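Local structure of Non-catalytic protein 1 (Piromyces equi, 1WCU) at residues V37-P42 against A124-I129; Q67-T72 against P128-Y133; Y45-L50 against R116-D121; G74-Q79 against G93-S98; Y10-K15 against K32-V37. The protein probably binds plant cell-wall polysaccharides through a family 29 carbohydrate-binding module, and has no catalytic activity of its own. All blocks are in the same frame, centred on the assembly; numbering follows the deposited sequence.

Interaction 1 (V37-P42 against A124-I129); sequences VLTADP and ASNIPI
Backbone hydrogen bonds join L38 and I129 in both directions: L38 N reaches I129 O at 3.0 Å, and I129 N reaches L38 O at 2.8 Å. C-H groups add to the same oxygens, with V37 CA 3.3 Å from I129 O and P128 CA directed at L38 O. Further along, water replaces direct pairing. Water 1 accepts from A40 N at 2.7 Å and donates to I127 O at 2.8 Å, bridging two backbones that have moved apart. Water 2 donates to D41 O and is held only weakly by N126 N.

Apolar contacts divide between the two faces. L38 and I129 lie side by side and point the same way, so that CD2 of L38 meets CD1 of I129 at 3.7 Å. On the opposite face V37 turns CG1 anti to its backbone N (chi1 -172°), which lays this methyl against P128 CB at 3.7 Å. Apart from these pairs, T39 adds a methyl, CG2, that only brushes the N126 carbonyl O. Within 124-129, S125 OG accepts from I127 N in an ST turn, and D121 holds the same hydroxyl.

The L38-I129 pair belongs to the antiparallel ladder of strands 35-38 and 129-137, an arrangement in keeping with the beta-sandwich of carbohydrate-binding modules.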
# COMPACT_ATOMS: atom_id res chain seq x y z
N VAL A 37 1.22 7.02 -8.50
CA VAL A 37 0.25 6.45 -9.44
C VAL A 37 0.65 5.04 -9.85
O VAL A 37 1.76 4.82 -10.35
CB VAL A 37 0.16 7.31 -10.69
CG1 VAL A 37 -0.99 6.82 -11.57
CG2 VAL A 37 -0.05 8.77 -10.33
N LEU A 38 -0.27 4.10 -9.64
CA LEU A 38 -0.18 2.75 -10.23
C LEU A 38 -1.00 2.74 -11.50
O LEU A 38 -2.20 3.03 -11.45
CB LEU A 38 -0.76 1.71 -9.27
CG LEU A 38 -1.18 0.33 -9.82
CD1 LEU A 38 0.00 -0.37 -10.47
CD2 LEU A 38 -1.83 -0.53 -8.74
N THR A 39 -0.38 2.38 -12.62
CA THR A 39 -1.11 2.06 -13.83
C THR A 39 -0.71 0.65 -14.25
O THR A 39 0.45 0.42 -14.63
CB THR A 39 -0.79 3.05 -14.97
OG1 THR A 39 -0.99 4.41 -14.52
CG2 THR A 39 -1.65 2.78 -16.19
N ALA A 40 -1.62 -0.31 -14.11
CA ALA A 40 -1.33 -1.68 -14.54
C ALA A 40 -1.18 -1.70 -16.05
O ALA A 40 -1.87 -0.96 -16.75
CB ALA A 40 -2.43 -2.62 -14.11
N ASP A 41 -0.28 -2.53 -16.56
CA ASP A 41 -0.07 -2.63 -18.01
C ASP A 41 -1.36 -3.13 -18.66
O ASP A 41 -2.20 -3.77 -18.01
CB ASP A 41 1.05 -3.61 -18.32
CG ASP A 41 2.40 -3.16 -17.85
OD1 ASP A 41 2.61 -1.96 -17.62
OD2 ASP A 41 3.28 -4.04 -17.72
N PRO A 42 -1.56 -2.83 -19.95
CA PRO A 42 -2.80 -3.22 -20.60
C PRO A 42 -3.18 -4.69 -20.39
O PRO A 42 -2.36 -5.59 -20.61
CB PRO A 42 -2.53 -2.91 -22.07
CG PRO A 42 -1.56 -1.78 -22.02
CD PRO A 42 -0.68 -2.06 -20.86
N ALA A 124 -7.99 -5.30 -14.10
CA ALA A 124 -7.00 -5.23 -15.18
C ALA A 124 -7.42 -4.17 -16.21
O ALA A 124 -7.57 -4.44 -17.40
CB ALA A 124 -6.83 -6.59 -15.83
N SER A 125 -7.56 -2.95 -15.72
CA SER A 125 -8.23 -1.85 -16.43
C SER A 125 -7.32 -0.87 -17.15
O SER A 125 -7.81 -0.07 -17.95
CB SER A 125 -9.06 -1.04 -15.43
OG SER A 125 -8.22 -0.32 -14.54
N ASN A 126 -6.04 -0.86 -16.81
CA ASN A 126 -5.09 0.12 -17.35
C ASN A 126 -5.48 1.56 -16.99
O ASN A 126 -5.02 2.50 -17.65
CB ASN A 126 -4.95 -0.05 -18.89
CG ASN A 126 -3.76 0.69 -19.49
OD1 ASN A 126 -2.61 0.60 -19.02
ND2 ASN A 126 -4.03 1.43 -20.55
N ILE A 127 -6.26 1.72 -15.91
CA ILE A 127 -6.72 3.04 -15.43
C ILE A 127 -5.84 3.46 -14.24
O ILE A 127 -5.59 2.65 -13.36
CB ILE A 127 -8.18 2.95 -14.94
CG1 ILE A 127 -9.12 2.76 -16.16
CG2 ILE A 127 -8.60 4.20 -14.15
CD1 ILE A 127 -10.54 2.50 -15.79
N PRO A 128 -5.39 4.72 -14.21
CA PRO A 128 -4.52 5.12 -13.11
C PRO A 128 -5.21 5.08 -11.74
O PRO A 128 -6.40 5.42 -11.60
CB PRO A 128 -4.09 6.54 -13.49
CG PRO A 128 -5.17 7.03 -14.39
CD PRO A 128 -5.59 5.81 -15.18
N ILE A 129 -4.44 4.64 -10.74
CA ILE A 129 -4.84 4.59 -9.34
C ILE A 129 -3.93 5.56 -8.61
O ILE A 129 -2.72 5.31 -8.51
CB ILE A 129 -4.71 3.15 -8.79
CG1 ILE A 129 -5.63 2.20 -9.57
CG2 ILE A 129 -5.03 3.11 -7.30
CD1 ILE A 129 -5.22 0.76 -9.47
O HOH W 1 -4.23 0.21 -13.45
O HOH W 2 -4.53 -3.34 -16.53

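Interaction 2 (Q67-T72 against P128-Y133); sequences QVKTET and PIYMRY
Q67 pairs with R132 and K69 with Y130 through two backbone hydrogen bonds each, in a regular antiparallel ladder whose strand directions lie 159° apart. Between them V68 and M131 form a non-hydrogen-bonded pair. V68 CG1 meets I129 CG2 at 3.7 Å, and T72 brings CG2 to 3.5 Å from I129 CG1, while T72 OG1 is bonded to D121. The T70 hydroxyl swings opposite the amide N (chi1 -172°), which lets OG1 donate to P128 O at 2.9 Å and accept from T72 N in an ST turn. The face of V68 and T70 looks into the beta-sandwich, toward F95 of the other sheet. On the face of Q67 and K69, the Q67 amide meets the edge of the Y133 ring, Q67 CD lying 3.4 Å from Y133 CD2, with the two planes 64° apart. Its OE1 is bonded to Y65, and NE2 weakly to water 3, which R132 NH1 shares. An alanine here would remove the amide and is likely to leave the edge of Y133 uncovered and water 3 without one partner. K69 NZ makes at most a weak, long cation-pi contact with Y130, and pairs with D33 in the conformer modelled. R132 NE bonds N34 O.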
# COMPACT_ATOMS: atom_id res chain seq x y z
N GLN A 67 -4.68 6.91 1.25
CA GLN A 67 -5.76 7.55 0.50
C GLN A 67 -5.65 7.17 -0.98
O GLN A 67 -4.55 7.13 -1.54
CB GLN A 67 -5.72 9.07 0.66
CG GLN A 67 -5.86 9.51 2.11
CD GLN A 67 -5.90 11.01 2.31
OE1 GLN A 67 -5.82 11.49 3.46
NE2 GLN A 67 -5.98 11.76 1.22
N VAL A 68 -6.80 6.90 -1.59
CA VAL A 68 -6.86 6.51 -3.00
C VAL A 68 -7.91 7.35 -3.73
O VAL A 68 -8.99 7.61 -3.18
CB VAL A 68 -7.24 5.03 -3.16
CG1 VAL A 68 -7.16 4.61 -4.63
CG2 VAL A 68 -6.33 4.16 -2.32
N LYS A 69 -7.60 7.74 -4.97
CA LYS A 69 -8.53 8.38 -5.91
C LYS A 69 -8.38 7.61 -7.20
O LYS A 69 -7.27 7.48 -7.71
CB LYS A 69 -8.16 9.85 -6.11
CG LYS A 69 -8.99 10.54 -7.19
CD LYS A 69 -8.62 12.00 -7.34
CE LYS A 69 -7.31 12.21 -8.00
NZ LYS A 69 -7.05 13.68 -8.22
N THR A 70 -9.48 7.10 -7.75
CA THR A 70 -9.41 6.30 -8.97
C THR A 70 -10.79 6.00 -9.54
O THR A 70 -11.78 6.00 -8.81
CB THR A 70 -8.69 4.93 -8.69
OG1 THR A 70 -8.47 4.23 -9.92
CG2 THR A 70 -9.48 4.05 -7.75
N GLU A 71 -10.82 5.71 -10.84
CA GLU A 71 -12.02 5.22 -11.51
C GLU A 71 -12.10 3.69 -11.60
O GLU A 71 -13.10 3.14 -12.07
CB GLU A 71 -12.12 5.83 -12.91
CG GLU A 71 -12.38 7.32 -12.94
CD GLU A 71 -12.60 7.82 -14.35
OE1 GLU A 71 -13.71 7.62 -14.88
OE2 GLU A 71 -11.64 8.36 -14.94
N THR A 72 -11.06 2.99 -11.16
CA THR A 72 -11.10 1.54 -11.10
C THR A 72 -11.25 1.09 -9.62
O THR A 72 -11.78 1.82 -8.79
CB THR A 72 -9.91 0.90 -11.87
OG1 THR A 72 -10.11 -0.52 -11.99
CG2 THR A 72 -8.55 1.18 -11.21
N PRO A 128 -5.39 4.72 -14.21
CA PRO A 128 -4.52 5.12 -13.11
C PRO A 128 -5.21 5.08 -11.74
O PRO A 128 -6.40 5.42 -11.60
CB PRO A 128 -4.09 6.54 -13.49
CG PRO A 128 -5.17 7.03 -14.39
CD PRO A 128 -5.59 5.81 -15.18
N ILE A 129 -4.44 4.64 -10.74
CA ILE A 129 -4.84 4.59 -9.34
C ILE A 129 -3.93 5.56 -8.61
O ILE A 129 -2.72 5.31 -8.51
CB ILE A 129 -4.71 3.15 -8.79
CG1 ILE A 129 -5.63 2.20 -9.57
CG2 ILE A 129 -5.03 3.11 -7.30
CD1 ILE A 129 -5.22 0.76 -9.47
N TYR A 130 -4.49 6.68 -8.15
CA TYR A 130 -3.74 7.75 -7.50
C TYR A 130 -3.75 7.57 -5.99
O TYR A 130 -4.81 7.34 -5.39
CB TYR A 130 -4.34 9.13 -7.84
CG TYR A 130 -4.40 9.44 -9.32
CD1 TYR A 130 -5.51 9.08 -10.07
CD2 TYR A 130 -3.36 10.10 -9.96
CE1 TYR A 130 -5.58 9.36 -11.43
CE2 TYR A 130 -3.41 10.38 -11.32
CZ TYR A 130 -4.53 10.02 -12.05
OH TYR A 130 -4.58 10.29 -13.42
N MET A 131 -2.57 7.67 -5.37
CA MET A 131 -2.44 7.39 -3.94
C MET A 131 -1.68 8.50 -3.23
O MET A 131 -0.76 9.09 -3.79
CB MET A 131 -1.72 6.05 -3.72
CG MET A 131 -2.57 4.88 -4.17
SD MET A 131 -1.65 3.35 -4.32
CE MET A 131 -1.10 3.49 -6.00
N ARG A 132 -2.05 8.74 -1.97
CA ARG A 132 -1.31 9.65 -1.09
C ARG A 132 -1.28 9.08 0.32
O ARG A 132 -2.13 8.28 0.70
CB ARG A 132 -1.98 11.03 -1.04
CG ARG A 132 -1.86 11.83 -2.32
CD ARG A 132 -2.67 13.13 -2.25
NE ARG A 132 -2.53 13.89 -3.49
CZ ARG A 132 -3.30 14.91 -3.85
NH1 ARG A 132 -4.27 15.33 -3.05
NH2 ARG A 132 -3.12 15.49 -5.02
N TYR A 133 -0.30 9.53 1.10
CA TYR A 133 -0.26 9.25 2.55
C TYR A 133 -0.33 7.75 2.85
O TYR A 133 -1.17 7.30 3.62
CB TYR A 133 -1.33 10.04 3.32
CG TYR A 133 -1.47 11.50 2.93
CD1 TYR A 133 -0.45 12.40 3.14
CD2 TYR A 133 -2.62 11.93 2.32
CE1 TYR A 133 -0.60 13.77 2.73
CE2 TYR A 133 -2.79 13.24 1.92
CZ TYR A 133 -1.79 14.15 2.12
OH TYR A 133 -2.03 15.45 1.70
O HOH W 3 -5.28 14.36 -0.24
O HOH W 4 -8.58 7.01 -12.30

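Interaction 3 (Y45-L50 against R116-D121); sequences YGAISL and RIIVQD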
# COMPACT_ATOMS: atom_id res chain seq x y z
N TYR A 45 -3.24 -7.80 -14.42
CA TYR A 45 -3.53 -7.69 -12.99
C TYR A 45 -2.26 -7.15 -12.36
O TYR A 45 -1.53 -7.86 -11.67
CB TYR A 45 -3.88 -9.08 -12.47
CG TYR A 45 -4.35 -9.24 -11.05
CD1 TYR A 45 -5.11 -8.29 -10.41
CD2 TYR A 45 -4.08 -10.43 -10.37
CE1 TYR A 45 -5.58 -8.49 -9.11
CE2 TYR A 45 -4.56 -10.65 -9.08
CZ TYR A 45 -5.31 -9.68 -8.46
OH TYR A 45 -5.80 -9.88 -7.19
N GLY A 46 -1.99 -5.88 -12.61
CA GLY A 46 -0.72 -5.27 -12.25
C GLY A 46 -0.74 -4.67 -10.86
O GLY A 46 -1.80 -4.29 -10.37
N ALA A 47 0.45 -4.55 -10.28
CA ALA A 47 0.61 -4.14 -8.89
C ALA A 47 1.82 -3.25 -8.68
O ALA A 47 2.83 -3.40 -9.36
CB ALA A 47 0.79 -5.34 -8.02
N ILE A 48 1.72 -2.39 -7.66
CA ILE A 48 2.92 -1.94 -6.97
C ILE A 48 3.11 -2.81 -5.73
O ILE A 48 2.14 -3.37 -5.20
CB ILE A 48 2.89 -0.45 -6.59
CG1 ILE A 48 1.67 -0.11 -5.73
CG2 ILE A 48 3.02 0.41 -7.82
CD1 ILE A 48 1.76 1.24 -5.09
N SER A 49 4.34 -2.96 -5.28
CA SER A 49 4.62 -3.68 -4.03
C SER A 49 5.73 -2.91 -3.31
O SER A 49 6.90 -2.91 -3.74
CB SER A 49 4.99 -5.13 -4.29
OG SER A 49 5.18 -5.77 -3.05
N LEU A 50 5.36 -2.20 -2.25
CA LEU A 50 6.24 -1.23 -1.65
C LEU A 50 7.03 -1.91 -0.53
O LEU A 50 6.49 -2.23 0.55
CB LEU A 50 5.46 -0.01 -1.16
CG LEU A 50 4.66 0.67 -2.28
CD1 LEU A 50 3.81 1.79 -1.69
CD2 LEU A 50 5.56 1.20 -3.40
N ARG A 116 6.34 -5.98 2.55
CA ARG A 116 5.83 -5.36 1.31
C ARG A 116 4.33 -5.12 1.37
O ARG A 116 3.57 -6.03 1.76
CB ARG A 116 6.14 -6.24 0.10
CG ARG A 116 7.41 -5.90 -0.65
CD ARG A 116 7.85 -7.04 -1.55
NE ARG A 116 8.52 -8.06 -0.76
CZ ARG A 116 9.19 -9.09 -1.25
NH1 ARG A 116 9.17 -9.38 -2.54
NH2 ARG A 116 9.83 -9.87 -0.41
N ILE A 117 3.93 -3.91 0.97
CA ILE A 117 2.54 -3.51 0.82
C ILE A 117 2.19 -3.49 -0.67
O ILE A 117 2.75 -2.71 -1.45
CB ILE A 117 2.30 -2.10 1.42
CG1 ILE A 117 2.60 -2.11 2.92
CG2 ILE A 117 0.85 -1.66 1.16
CD1 ILE A 117 2.64 -0.73 3.58
N ILE A 118 1.22 -4.31 -1.05
CA ILE A 118 0.77 -4.45 -2.44
C ILE A 118 -0.53 -3.68 -2.68
O ILE A 118 -1.44 -3.76 -1.88
CB ILE A 118 0.49 -5.94 -2.76
CG1 ILE A 118 1.79 -6.75 -2.80
CG2 ILE A 118 -0.27 -6.10 -4.07
CD1 ILE A 118 1.56 -8.25 -2.64
N VAL A 119 -0.59 -2.94 -3.78
CA VAL A 119 -1.85 -2.35 -4.28
C VAL A 119 -1.98 -2.87 -5.70
O VAL A 119 -1.03 -2.79 -6.47
CB VAL A 119 -1.85 -0.81 -4.26
CG1 VAL A 119 -3.20 -0.26 -4.71
CG2 VAL A 119 -1.55 -0.31 -2.85
N GLN A 120 -3.15 -3.42 -6.04
CA GLN A 120 -3.31 -4.17 -7.29
C GLN A 120 -4.65 -3.84 -7.96
O GLN A 120 -5.68 -3.72 -7.28
CB GLN A 120 -3.18 -5.67 -6.98
CG GLN A 120 -2.92 -6.55 -8.14
CD GLN A 120 -2.27 -7.90 -7.77
OE1 GLN A 120 -2.21 -8.33 -6.60
NE2 GLN A 120 -1.78 -8.56 -8.78
N ASP A 121 -4.63 -3.70 -9.28
CA ASP A 121 -5.82 -3.39 -10.10
C ASP A 121 -6.62 -4.63 -10.45
O ASP A 121 -6.27 -5.34 -11.39
CB ASP A 121 -5.38 -2.67 -11.39
CG ASP A 121 -6.55 -2.19 -12.22
OD1 ASP A 121 -7.71 -2.19 -11.73
OD2 ASP A 121 -6.28 -1.70 -13.33
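L50 O is gripped from several directions: I117 N donates to it at 3.1 Å, the C-H of R116 CA approaches at 3.3 Å, and the hydroxyl of Y58 adds a further bond. I117 O receives L50 N in return at 2.8 Å, and I48 and V119 repeat the reciprocal pairing two residues along, beyond the non-hydrogen-bonded pair S49-I118. At the far end of the ladder D121 N donates to G46 O.

Y45 and Q120 close this end with a stack. The Q120 amide lies nearly parallel to the tyrosine ring, their planes 15° apart, and NE2 sits 3.3 Å above the ring plane over its centre. The same nitrogen donates to Y45 O at 3.0 Å; this oxygen lies in the amide plane, though the donor stands above the carbonyl plane. Stack and bond together probably fix the rotation of the amide. Q120 CG also rests over the ring as a CH-pi contact. At the other end S49 OG touches the aliphatic part of R116, 3.3 Å from CG, while bonded to Q79 OE1; the guanidinium forms a salt bridge with E86.

I48 and V119 turn their side chains inward onto M131 of strand 129-137 in the facing sheet. On the outer face Q120 touches W25 and K77, and strand 116-121 lies between strands 47-52 and 74-79 in the five-stranded sheet.

Interaction 4 (G74-Q79 against G93-S98); sequences GLVKVQ and GSFRSS
The beta hairpin of strands 74-79 and 90-98 is knit together at G74-F95 and V76-G93, two antiparallel hydrogen-bonded pairs with L75 and S94 between them. In the first, G74 N donates to F95 O at 3.1 Å and F95 N to G74 O at 3.0 Å. In the second, V76 N donates to G93 O at 2.9 Å, while the return bond from G93 N is longer and more bent.

F95 CG stands between the backbone N and the carbonyl carbon (chi1 61°), which lays the ring flat over G74. The nitrogen of G74 is 3.4 Å above the ring plane, offset toward the rim, and G74 CA makes a CH-pi contact over the same face, 3.8 Å from the ring centroid. A side chain on G74 would probably run into F95 CZ. Such an aromatic ring laid over a cross-strand glycine is the pairing described as aromatic rescue of glycine in beta-sheets, and here the ring also packs on V119 of its own sheet and on Y104 of the facing sheet. V76 meets the ring at its edge, CG2 lying 4.1 Å from F95 CD1.

On the other face of the hairpin L75 brings CD2 to 3.7 Å from G93 O, and S94 CB approaches G74 O at 3.4 Å. Strand 90-98 is outermost in its sheet, and R96 N bonds to the Y104 hydroxyl of strand 101-109.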
# COMPACT_ATOMS: atom_id res chain seq x y z
N GLY A 74 -9.83 -2.38 -6.67
CA GLY A 74 -8.87 -3.45 -6.50
C GLY A 74 -8.59 -3.86 -5.08
O GLY A 74 -9.41 -3.68 -4.20
N LEU A 75 -7.41 -4.47 -4.89
CA LEU A 75 -7.04 -5.12 -3.64
C LEU A 75 -5.78 -4.53 -3.05
O LEU A 75 -4.90 -4.05 -3.76
CB LEU A 75 -6.82 -6.61 -3.89
CG LEU A 75 -8.08 -7.40 -4.29
CD1 LEU A 75 -7.79 -8.83 -4.66
CD2 LEU A 75 -9.10 -7.38 -3.19
N VAL A 76 -5.73 -4.53 -1.72
CA VAL A 76 -4.52 -4.25 -0.95
C VAL A 76 -4.12 -5.55 -0.23
O VAL A 76 -4.95 -6.26 0.34
CB VAL A 76 -4.74 -3.09 0.04
CG1 VAL A 76 -3.47 -2.77 0.81
CG2 VAL A 76 -5.20 -1.85 -0.72
N LYS A 77 -2.83 -5.88 -0.33
CA LYS A 77 -2.31 -7.13 0.19
C LYS A 77 -0.97 -6.89 0.88
O LYS A 77 -0.38 -5.83 0.73
CB LYS A 77 -2.09 -8.14 -0.94
CG LYS A 77 -3.28 -8.36 -1.88
CD LYS A 77 -2.90 -9.31 -2.99
CE LYS A 77 -4.01 -9.62 -3.97
NZ LYS A 77 -3.68 -10.89 -4.63
N VAL A 78 -0.49 -7.90 1.57
CA VAL A 78 0.90 -7.95 2.04
C VAL A 78 1.60 -9.18 1.46
O VAL A 78 0.95 -10.18 1.14
CB VAL A 78 1.02 -7.93 3.60
CG1 VAL A 78 0.42 -6.65 4.16
CG2 VAL A 78 0.39 -9.14 4.23
N GLN A 79 2.92 -9.08 1.28
CA GLN A 79 3.73 -10.23 0.92
C GLN A 79 5.08 -10.12 1.65
O GLN A 79 5.27 -9.27 2.53
CB GLN A 79 3.90 -10.38 -0.60
CG GLN A 79 4.76 -9.30 -1.22
CD GLN A 79 5.05 -9.44 -2.70
OE1 GLN A 79 5.10 -8.44 -3.41
NE2 GLN A 79 5.33 -10.67 -3.16
N GLY A 93 -7.51 -5.98 2.30
CA GLY A 93 -8.64 -5.09 2.06
C GLY A 93 -8.85 -4.80 0.60
O GLY A 93 -8.14 -5.36 -0.24
N SER A 94 -9.86 -3.98 0.30
CA SER A 94 -10.16 -3.58 -1.07
C SER A 94 -10.32 -2.08 -1.14
O SER A 94 -10.65 -1.45 -0.13
CB SER A 94 -11.43 -4.25 -1.56
OG SER A 94 -12.53 -3.85 -0.79
N PHE A 95 -10.08 -1.51 -2.31
CA PHE A 95 -10.41 -0.11 -2.57
C PHE A 95 -11.41 -0.08 -3.71
O PHE A 95 -11.50 -1.04 -4.48
CB PHE A 95 -9.17 0.77 -2.86
CG PHE A 95 -8.41 0.35 -4.08
CD1 PHE A 95 -7.43 -0.62 -3.98
CD2 PHE A 95 -8.68 0.90 -5.32
CE1 PHE A 95 -6.73 -1.02 -5.08
CE2 PHE A 95 -7.98 0.50 -6.43
CZ PHE A 95 -6.99 -0.47 -6.31
N ARG A 96 -12.12 1.03 -3.82
CA ARG A 96 -13.18 1.18 -4.83
C ARG A 96 -13.05 2.53 -5.53
O ARG A 96 -12.16 3.31 -5.22
CB ARG A 96 -14.56 0.95 -4.20
CG ARG A 96 -14.81 1.68 -2.89
CD ARG A 96 -14.99 3.17 -3.06
NE ARG A 96 -15.37 3.80 -1.78
CZ ARG A 96 -15.80 5.06 -1.68
NH1 ARG A 96 -15.93 5.81 -2.76
NH2 ARG A 96 -16.13 5.56 -0.49
N SER A 97 -13.93 2.82 -6.48
CA SER A 97 -13.82 4.07 -7.24
C SER A 97 -14.22 5.25 -6.37
O SER A 97 -15.17 5.17 -5.58
CB SER A 97 -14.66 4.04 -8.55
OG SER A 97 -14.33 2.83 -9.22
N SER A 98 -13.48 6.34 -6.52
CA SER A 98 -13.82 7.59 -5.86
C SER A 98 -13.35 8.77 -6.65
O SER A 98 -12.28 8.75 -7.23
CB SER A 98 -13.27 7.65 -4.45
OG SER A 98 -11.85 7.66 -4.41

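Interaction 5 (Y10-K15 against K32-V37); sequences YETGKK and KDNSLV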
# COMPACT_ATOMS: atom_id res chain seq x y z
N TYR A 10 5.04 7.17 1.73
CA TYR A 10 4.81 8.21 0.73
C TYR A 10 3.77 9.19 1.23
O TYR A 10 2.71 8.76 1.70
CB TYR A 10 4.35 7.59 -0.60
CG TYR A 10 3.98 8.62 -1.64
CD1 TYR A 10 2.67 9.02 -1.81
CD2 TYR A 10 4.95 9.23 -2.44
CE1 TYR A 10 2.32 10.01 -2.73
CE2 TYR A 10 4.61 10.21 -3.35
CZ TYR A 10 3.30 10.60 -3.50
OH TYR A 10 2.95 11.58 -4.40
N GLU A 11 4.04 10.49 1.14
CA GLU A 11 3.05 11.51 1.49
C GLU A 11 2.45 12.10 0.22
O GLU A 11 1.36 11.70 -0.19
CB GLU A 11 3.68 12.58 2.40
CG GLU A 11 3.90 12.07 3.83
CD GLU A 11 4.33 13.18 4.79
OE1 GLU A 11 5.27 13.90 4.43
OE2 GLU A 11 3.74 13.32 5.90
N THR A 12 3.19 13.02 -0.41
CA THR A 12 2.86 13.61 -1.70
C THR A 12 4.20 13.81 -2.44
O THR A 12 5.25 13.40 -1.94
CB THR A 12 2.12 14.94 -1.54
OG1 THR A 12 2.89 15.82 -0.70
CG2 THR A 12 0.72 14.74 -0.93
N GLY A 13 4.18 14.44 -3.62
CA GLY A 13 5.41 14.69 -4.35
C GLY A 13 5.79 13.60 -5.33
O GLY A 13 4.96 12.75 -5.70
N LYS A 14 7.05 13.63 -5.76
CA LYS A 14 7.48 12.83 -6.90
C LYS A 14 8.43 11.68 -6.55
O LYS A 14 9.05 11.10 -7.43
CB LYS A 14 8.09 13.76 -7.96
CG LYS A 14 7.03 14.68 -8.61
CD LYS A 14 7.41 15.23 -9.97
CE LYS A 14 6.93 14.36 -11.12
NZ LYS A 14 5.56 14.75 -11.60
N LYS A 15 8.50 11.32 -5.28
CA LYS A 15 9.30 10.16 -4.91
C LYS A 15 8.79 9.46 -3.66
O LYS A 15 8.16 10.06 -2.80
CB LYS A 15 10.76 10.57 -4.73
CG LYS A 15 11.00 11.53 -3.60
CD LYS A 15 12.38 12.22 -3.69
N LYS A 32 2.20 11.78 -10.67
CA LYS A 32 1.43 12.81 -11.37
C LYS A 32 0.32 13.29 -10.47
O LYS A 32 -0.12 12.55 -9.58
CB LYS A 32 0.83 12.23 -12.66
N ASP A 33 -0.14 14.52 -10.68
CA ASP A 33 -1.23 15.07 -9.88
C ASP A 33 -0.92 14.96 -8.39
O ASP A 33 -1.79 14.69 -7.56
CB ASP A 33 -2.51 14.32 -10.21
CG ASP A 33 -3.78 15.11 -9.86
OD1 ASP A 33 -3.73 16.33 -9.63
OD2 ASP A 33 -4.83 14.45 -9.69
N ASN A 34 0.35 15.19 -8.06
CA ASN A 34 0.83 15.19 -6.67
C ASN A 34 0.46 13.94 -5.90
O ASN A 34 0.10 14.00 -4.72
CB ASN A 34 0.37 16.46 -5.95
CG ASN A 34 1.22 16.78 -4.73
OD1 ASN A 34 2.42 16.48 -4.70
ND2 ASN A 34 0.60 17.38 -3.73
N SER A 35 0.56 12.81 -6.58
CA SER A 35 0.28 11.50 -6.03
C SER A 35 1.23 10.46 -6.61
O SER A 35 1.93 10.71 -7.58
CB SER A 35 -1.14 11.02 -6.30
OG SER A 35 -1.86 11.79 -7.23
N LEU A 36 1.22 9.28 -5.98
CA LEU A 36 1.91 8.10 -6.45
C LEU A 36 0.88 7.35 -7.27
O LEU A 36 -0.21 7.08 -6.79
CB LEU A 36 2.41 7.27 -5.25
CG LEU A 36 3.21 6.00 -5.49
CD1 LEU A 36 3.99 5.66 -4.23
CD2 LEU A 36 2.33 4.82 -5.88
N VAL A 37 1.22 7.02 -8.50
CA VAL A 37 0.25 6.45 -9.44
C VAL A 37 0.65 5.04 -9.85
O VAL A 37 1.76 4.82 -10.35
CB VAL A 37 0.16 7.31 -10.69
CG1 VAL A 37 -0.99 6.82 -11.57
CG2 VAL A 37 -0.05 8.77 -10.33
O HOH W 5 3.28 13.29 -8.10
O HOH W 6 2.88 15.48 -9.56
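N34 meets G13 at the tight turn of a beta hairpin, where strand 30-32 passes through D33 and N34 into strand 35-38 against the loop that follows strand 6-10. K32 opens the turn and is bonded through its backbone to S35 in both directions. D33 and N34 both have positive phi, the backbone of a two-residue turn close to type I'. N34 then carries the polar contact: a first torsion of -159° sends its amide away from the backbone N and across to the loop, where OD1 accepts from G13 N at 2.9 Å, the donor standing above the plane of the amide carbonyl. The same amide crosses T12 at a slant, N34 OD1 being 3.5 Å from T12 CB. Water 6 links N34 N to K14 NZ, weakly on the lysine side. S35 sends its carbonyl to water 5, which donates to S35 O and G13 O, both at 3.0 Å. L36 faces the Y10 ring squarely, its CB 3.8 Å from the ring centroid, 12° off the normal, while T12 N lies over the opposite face. A phenylalanine in place of Y10 would keep the ring but lose the hydroxyl, and would probably leave the loop at G13 freer to shift. That hydroxyl turns back onto its own segment, where Y10 OH donates to G13 O at 2.7 Å.

Interactions 1, 2 and 5 gather on one sheet, where strand 129-137 pairs with both 35-38 and 62-70; interactions 3 and 4 belong to the facing sheet, adjacent through strands 116-121 and 74-79. Interaction 3 is the most deeply buried and is mainly backbone ladder, whereas interactions 1, 2 and 5 all enlist waters; 1 and 5, centred about 15 and 13 Å from the chain centre, lie at loop ends. The sheets meet through I129 and M131 of interaction 2, which reach F95 of interaction 4 and I48 and V119 of interaction 3. Polar links join the contacts too: T72 to D121 between interactions 2 and 3, and S49 to Q79 between 3 and 4 within one sheet. Interactions 4 and 5 do not touch.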